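Local coordinates for tapirin (Caldicellulosiruptor kristjanssonii, PDB 6N2B), which probably attaches the thermophilic bacterium to plant biomass by binding cellulose through this beta-helical C-terminal domain, which also carries a calcium ion, at residues A[205-210]-A[225-230]; A[243-248]-A[264-269]. All blocks are in the same frame, centred on the assembly; numbering follows the deposited sequence.

Interaction 1: residues A[205-210]-A[225-230]; sequences FEYAVY and GGSIYS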
loop_
_atom_site.group_PDB
_atom_site.type_symbol
_atom_site.label_atom_id
_atom_site.label_comp_id
_atom_site.label_asym_id
_atom_site.label_seq_id
_atom_site.Cartn_x
_atom_site.Cartn_y
_atom_site.Cartn_z
ATOM N N PHE A 205 -0.137 -12.808 -8.880
ATOM C CA PHE A 205 -1.008 -12.217 -9.887
ATOM C C PHE A 205 -2.193 -11.464 -9.300
ATOM O O PHE A 205 -3.011 -10.941 -10.069
ATOM C CB PHE A 205 -1.465 -13.310 -10.860
ATOM C CG PHE A 205 -0.314 -13.940 -11.582
ATOM C CD1 PHE A 205 0.313 -13.268 -12.620
ATOM C CD2 PHE A 205 0.211 -15.146 -11.160
ATOM C CE1 PHE A 205 1.410 -13.813 -13.259
ATOM C CE2 PHE A 205 1.308 -15.683 -11.784
ATOM C CZ PHE A 205 1.907 -15.017 -12.843
ATOM N N GLU A 206 -2.297 -11.391 -7.969
ATOM C CA GLU A 206 -3.255 -10.518 -7.309
ATOM C C GLU A 206 -2.748 -9.082 -7.182
ATOM O O GLU A 206 -3.543 -8.171 -6.939
ATOM C CB GLU A 206 -3.612 -11.099 -5.933
ATOM C CG GLU A 206 -4.085 -10.096 -4.843
ATOM C CD GLU A 206 -5.416 -9.379 -5.170
ATOM O OE1 GLU A 206 -6.182 -9.857 -6.039
ATOM O OE2 GLU A 206 -5.681 -8.313 -4.560
ATOM N N TYR A 207 -1.469 -8.830 -7.407
ATOM C CA TYR A 207 -0.910 -7.526 -7.083
ATOM C C TYR A 207 -1.038 -6.549 -8.250
ATOM O O TYR A 207 -0.788 -6.901 -9.410
ATOM C CB TYR A 207 0.536 -7.684 -6.609
ATOM C CG TYR A 207 0.480 -8.229 -5.205
ATOM C CD1 TYR A 207 0.285 -9.595 -4.970
ATOM C CD2 TYR A 207 0.512 -7.372 -4.111
ATOM C CE1 TYR A 207 0.183 -10.091 -3.684
ATOM C CE2 TYR A 207 0.402 -7.857 -2.815
ATOM C CZ TYR A 207 0.233 -9.212 -2.606
ATOM O OH TYR A 207 0.118 -9.671 -1.312
ATOM N N ALA A 208 -1.517 -5.339 -7.932
ATOM C CA ALA A 208 -1.388 -4.226 -8.859
ATOM C C ALA A 208 0.050 -3.719 -8.875
ATOM O O ALA A 208 0.597 -3.389 -9.940
ATOM C CB ALA A 208 -2.362 -3.116 -8.478
ATOM N N VAL A 209 0.688 -3.691 -7.710
ATOM C CA VAL A 209 2.097 -3.348 -7.594
ATOM C C VAL A 209 2.769 -4.456 -6.796
ATOM O O VAL A 209 2.452 -4.660 -5.620
ATOM C CB VAL A 209 2.309 -1.979 -6.921
ATOM C CG1 VAL A 209 3.785 -1.642 -6.830
ATOM C CG2 VAL A 209 1.590 -0.903 -7.679
ATOM N N TYR A 210 3.683 -5.175 -7.429
ATOM C CA TYR A 210 4.542 -6.126 -6.733
ATOM C C TYR A 210 5.965 -5.613 -6.861
ATOM O O TYR A 210 6.512 -5.572 -7.965
ATOM C CB TYR A 210 4.412 -7.529 -7.317
ATOM C CG TYR A 210 5.163 -8.578 -6.530
ATOM C CD1 TYR A 210 6.518 -8.801 -6.746
ATOM C CD2 TYR A 210 4.516 -9.353 -5.568
ATOM C CE1 TYR A 210 7.203 -9.754 -6.029
ATOM C CE2 TYR A 210 5.195 -10.315 -4.843
ATOM C CZ TYR A 210 6.538 -10.512 -5.079
ATOM O OH TYR A 210 7.228 -11.478 -4.369
ATOM N N GLY A 225 -7.891 -1.180 -6.981
ATOM C CA GLY A 225 -8.017 -2.619 -6.999
ATOM C C GLY A 225 -6.683 -3.285 -6.803
ATOM O O GLY A 225 -5.628 -2.647 -6.683
ATOM N N GLY A 226 -6.734 -4.613 -6.789
ATOM C CA GLY A 226 -5.542 -5.432 -6.626
ATOM C C GLY A 226 -4.904 -5.222 -5.259
ATOM O O GLY A 226 -5.481 -4.645 -4.335
ATOM N N SER A 227 -3.673 -5.699 -5.152
ATOM C CA SER A 227 -2.937 -5.550 -3.920
ATOM C C SER A 227 -1.577 -4.941 -4.215
ATOM O O SER A 227 -1.149 -4.834 -5.366
ATOM C CB SER A 227 -2.795 -6.886 -3.196
ATOM O OG SER A 227 -4.061 -7.443 -2.928
ATOM N N ILE A 228 -0.910 -4.546 -3.137
ATOM C CA ILE A 228 0.363 -3.855 -3.171
ATOM C C ILE A 228 1.307 -4.632 -2.277
ATOM O O ILE A 228 0.945 -4.982 -1.147
ATOM C CB ILE A 228 0.226 -2.403 -2.676
ATOM C CG1 ILE A 228 -0.590 -1.576 -3.667
ATOM C CG2 ILE A 228 1.569 -1.776 -2.417
ATOM C CD1 ILE A 228 -1.514 -0.601 -2.989
ATOM N N TYR A 229 2.500 -4.925 -2.787
ATOM C CA TYR A 229 3.542 -5.597 -2.026
ATOM C C TYR A 229 4.851 -4.867 -2.243
ATOM O O TYR A 229 5.160 -4.458 -3.366
ATOM C CB TYR A 229 3.730 -7.070 -2.455
ATOM C CG TYR A 229 4.995 -7.674 -1.871
ATOM C CD1 TYR A 229 5.040 -8.065 -0.537
ATOM C CD2 TYR A 229 6.154 -7.822 -2.637
ATOM C CE1 TYR A 229 6.177 -8.597 0.018
ATOM C CE2 TYR A 229 7.305 -8.347 -2.091
ATOM C CZ TYR A 229 7.308 -8.738 -0.758
ATOM O OH TYR A 229 8.437 -9.277 -0.176
ATOM N N SER A 230 5.636 -4.755 -1.181
ATOM C CA SER A 230 7.028 -4.349 -1.296
ATOM C C SER A 230 7.896 -5.157 -0.349
ATOM O O SER A 230 7.531 -5.386 0.807
ATOM C CB SER A 230 7.224 -2.872 -0.981
ATOM O OG SER A 230 8.487 -2.680 -0.376
#

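Interaction 2: residues A[243-248]-A[264-269]; sequences IGVNNL and IEIKEI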
loop_
_atom_site.group_PDB
_atom_site.type_symbol
_atom_site.label_atom_id
_atom_site.label_comp_id
_atom_site.label_asym_id
_atom_site.label_seq_id
_atom_site.Cartn_x
_atom_site.Cartn_y
_atom_site.Cartn_z
ATOM N N ILE A 243 -7.549 2.935 -3.884
ATOM C CA ILE A 243 -9.006 2.828 -3.861
ATOM C C ILE A 243 -9.396 1.379 -4.106
ATOM O O ILE A 243 -9.140 0.835 -5.187
ATOM C CB ILE A 243 -9.665 3.743 -4.900
ATOM C CG1 ILE A 243 -9.212 5.186 -4.713
ATOM C CG2 ILE A 243 -11.170 3.652 -4.799
ATOM C CD1 ILE A 243 -9.666 6.089 -5.845
ATOM N N GLY A 244 -10.035 0.758 -3.121
ATOM C CA GLY A 244 -10.394 -0.644 -3.252
ATOM C C GLY A 244 -9.235 -1.628 -3.276
ATOM O O GLY A 244 -9.378 -2.710 -3.850
ATOM N N VAL A 245 -8.094 -1.289 -2.662
ATOM C CA VAL A 245 -6.974 -2.218 -2.574
ATOM C C VAL A 245 -7.297 -3.319 -1.569
ATOM O O VAL A 245 -7.766 -3.058 -0.452
ATOM C CB VAL A 245 -5.687 -1.471 -2.182
ATOM C CG1 VAL A 245 -4.635 -2.444 -1.647
ATOM C CG2 VAL A 245 -5.128 -0.721 -3.375
ATOM N N ASN A 246 -7.033 -4.562 -1.953
ATOM C CA ASN A 246 -7.318 -5.684 -1.065
ATOM C C ASN A 246 -6.267 -5.819 0.035
ATOM O O ASN A 246 -6.590 -5.822 1.227
ATOM C CB ASN A 246 -7.422 -6.972 -1.880
ATOM C CG ASN A 246 -8.712 -7.045 -2.681
ATOM O OD1 ASN A 246 -9.764 -6.593 -2.226
ATOM N ND2 ASN A 246 -8.636 -7.611 -3.877
ATOM N N ASN A 247 -5.005 -5.944 -0.335
ATOM C CA ASN A 247 -3.951 -6.025 0.665
ATOM C C ASN A 247 -2.830 -5.043 0.337
ATOM O O ASN A 247 -2.588 -4.717 -0.831
ATOM C CB ASN A 247 -3.390 -7.468 0.781
ATOM C CG ASN A 247 -4.499 -8.534 0.849
ATOM O OD1 ASN A 247 -5.202 -8.649 1.856
ATOM N ND2 ASN A 247 -4.639 -9.322 -0.212
ATOM N N LEU A 248 -2.164 -4.554 1.384
ATOM C CA LEU A 248 -0.913 -3.809 1.257
ATOM C C LEU A 248 0.059 -4.478 2.211
ATOM O O LEU A 248 -0.026 -4.258 3.418
ATOM C CB LEU A 248 -1.088 -2.338 1.598
ATOM C CG LEU A 248 0.073 -1.369 1.317
ATOM C CD1 LEU A 248 -0.425 0.040 1.394
ATOM C CD2 LEU A 248 1.251 -1.515 2.272
ATOM N N ILE A 264 -6.197 6.108 1.568
ATOM C CA ILE A 264 -5.871 4.687 1.441
ATOM C C ILE A 264 -7.041 3.837 1.939
ATOM O O ILE A 264 -7.511 4.012 3.068
ATOM C CB ILE A 264 -4.575 4.342 2.192
ATOM C CG1 ILE A 264 -3.383 4.950 1.467
ATOM C CG2 ILE A 264 -4.369 2.868 2.255
ATOM C CD1 ILE A 264 -2.161 5.085 2.356
ATOM N N GLU A 265 -7.504 2.911 1.093
ATOM C CA GLU A 265 -8.558 1.960 1.440
ATOM C C GLU A 265 -8.010 0.548 1.365
ATOM O O GLU A 265 -7.612 0.099 0.292
ATOM C CB GLU A 265 -9.757 2.081 0.508
ATOM C CG GLU A 265 -10.603 3.282 0.780
ATOM C CD GLU A 265 -11.440 3.646 -0.414
ATOM O OE1 GLU A 265 -11.883 2.723 -1.149
ATOM O OE2 GLU A 265 -11.650 4.859 -0.622
ATOM N N ILE A 266 -8.023 -0.157 2.488
ATOM C CA ILE A 266 -7.554 -1.528 2.549
ATOM C C ILE A 266 -8.720 -2.421 2.939
ATOM O O ILE A 266 -9.268 -2.288 4.038
ATOM C CB ILE A 266 -6.393 -1.685 3.534
ATOM C CG1 ILE A 266 -5.269 -0.705 3.180
ATOM C CG2 ILE A 266 -5.894 -3.122 3.469
ATOM C CD1 ILE A 266 -4.474 -1.117 1.932
ATOM N N LYS A 267 -9.092 -3.338 2.045
ATOM C CA LYS A 267 -10.277 -4.155 2.275
ATOM C C LYS A 267 -9.998 -5.332 3.180
ATOM O O LYS A 267 -10.892 -5.769 3.907
ATOM C CB LYS A 267 -10.834 -4.652 0.954
ATOM C CG LYS A 267 -11.494 -3.546 0.183
ATOM C CD LYS A 267 -11.634 -3.915 -1.259
ATOM C CE LYS A 267 -12.691 -4.980 -1.460
ATOM N NZ LYS A 267 -12.422 -5.713 -2.737
ATOM N N GLU A 268 -8.779 -5.865 3.157
ATOM C CA GLU A 268 -8.446 -7.015 3.978
ATOM C C GLU A 268 -7.273 -6.633 4.853
ATOM O O GLU A 268 -7.449 -5.914 5.849
ATOM C CB GLU A 268 -8.228 -8.255 3.101
ATOM C CG GLU A 268 -9.518 -8.781 2.419
ATOM C CD GLU A 268 -10.702 -8.983 3.394
ATOM O OE1 GLU A 268 -10.461 -9.252 4.601
ATOM O OE2 GLU A 268 -11.881 -8.884 2.948
ATOM N N ILE A 269 -6.049 -7.057 4.533
ATOM C CA ILE A 269 -4.919 -6.952 5.453
ATOM C C ILE A 269 -3.941 -5.883 4.983
ATOM O O ILE A 269 -3.502 -5.888 3.826
ATOM C CB ILE A 269 -4.200 -8.302 5.616
ATOM C CG1 ILE A 269 -5.082 -9.272 6.411
ATOM C CG2 ILE A 269 -2.839 -8.101 6.282
ATOM C CD1 ILE A 269 -5.100 -10.695 5.880
HETATM O O HOH W 1 -11.454 -4.665 -5.010
#

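Interaction 1: residues A[205-210]-A[225-230]
Tyr-207 and Ser-227 meet side chain to side chain: the serine CB sits over one face of the tyrosine ring, in a CH-pi contact 3.7 Å from its centroid and offset toward the rim. The ring reaches that place because CG lies beside the backbone N and anti to the carbonyl carbon (chi1 -75°). Tyr-229 slants across the same ring, its CB 3.4 Å from Tyr-207 CE2, while Tyr-207 OH goes beyond both segments to bond Trp-201 O. From Ser-227, OG donates to Glu-206 OE2 and accepts the N-H of Asn-247. The glutamate chain bends at chi2 (64°), which helps its carboxylate reach the serine.

The two strands run parallel as successive rungs of the beta-helix, and the register slips by one residue between Tyr-207 and Val-209. This beta bulge falls where the chain turns a corner at Ala-208 and Val-209. Within it Ser-227 O takes two amide protons, a well-directed one from Val-209 N (3.2 Å) and a poorly angled, weak one from Ala-208 N. Beyond the bulge, Tyr-229 N bonds Val-209 O at 2.8 Å.

From there the side chains of paired residues fall on matching faces. Val-209 and Ile-228 share one, with CB and CG1 in loose apolar contact. On the other, Tyr-210 and Tyr-229 lie alongside and point the same way. Their rings form an offset stack with centroids 4.7 Å apart and planes inclined by 29°; Tyr-229 CD2 comes over the Tyr-210 face, toward its rim. The Tyr-229 ring also stacks with Phe-417.

Interaction 2: residues A[243-248]-A[264-269]
Asn-246 and Lys-267 extend side by side in the same direction, and the ammonium group donates to the amide oxygen, NZ to OD1 2.8 Å, in the plane of that carbonyl. The lysine bends at chi3 (72°), and its NZ is also hydrogen-bonded to a water that in turn donates to Gly-244 O, so the carbonyl and the charged end are joined through solvent. The other half of the amide is used as well, ND2 bonding Glu-206 OE2. With an alanine here, the lysine ammonium group would probably lose its protein acceptor in this contact and the Glu-206 carboxylate this donor.

Backbone groups are paired in sequence. Lys-267 N bonds Val-245 O (2.8 Å), and Glu-268 N bonds Asn-246 O (2.9 Å). Around Gly-244 the donors fare less well: its own N reaches Glu-265 OE1 by a weak bond, and Val-245 N reaches Glu-265 O by another.

At the other end a side chain stands in for a main-chain acceptor. Asn-247, with CG beside the backbone N (chi1 -46°), turns OD1 so that one of its lone pairs receives Ile-269 N at 3.2 Å. Ile-269 O then accepts Leu-248 N (3.1 Å), and the paired backbones resume.

Away from these polar groups, Ile-266 CD1 packs against both Leu-248 CB (3.6 Å) and Val-245 CG1, the latter pair pointing the same way from one face of the parallel bridge. Both segments turn corners, at 243-244 and at 267-268. Parallel bridging between successive coils, with corners that separate one face from the next, is characteristic of a parallel beta-helix.

Overall arrangement
Interactions 1 and 2 are consecutive steps along the beta-helix, their centres about 10 Å apart, and the chain completes the first before it begins the second. Strand 227-230 is a neighbour of strand 240-250, so the four segments are stacked one after another. Gly-226 O and Asn-246 N, 2.8 Å apart, and Ile-228 N and Asn-247 O, 2.9 Å apart, probably carry hydrogen bonds between the two contacts. Ser-227 OG also packs against Asn-246 CB. Interaction 1 is almost wholly buried, whereas interaction 2 has a partly exposed side bearing Lys-267 and Glu-268. Both lie away from the calcium site formed by Asp-429, Val-431, Ala-433, Leu-436 and Glu-465.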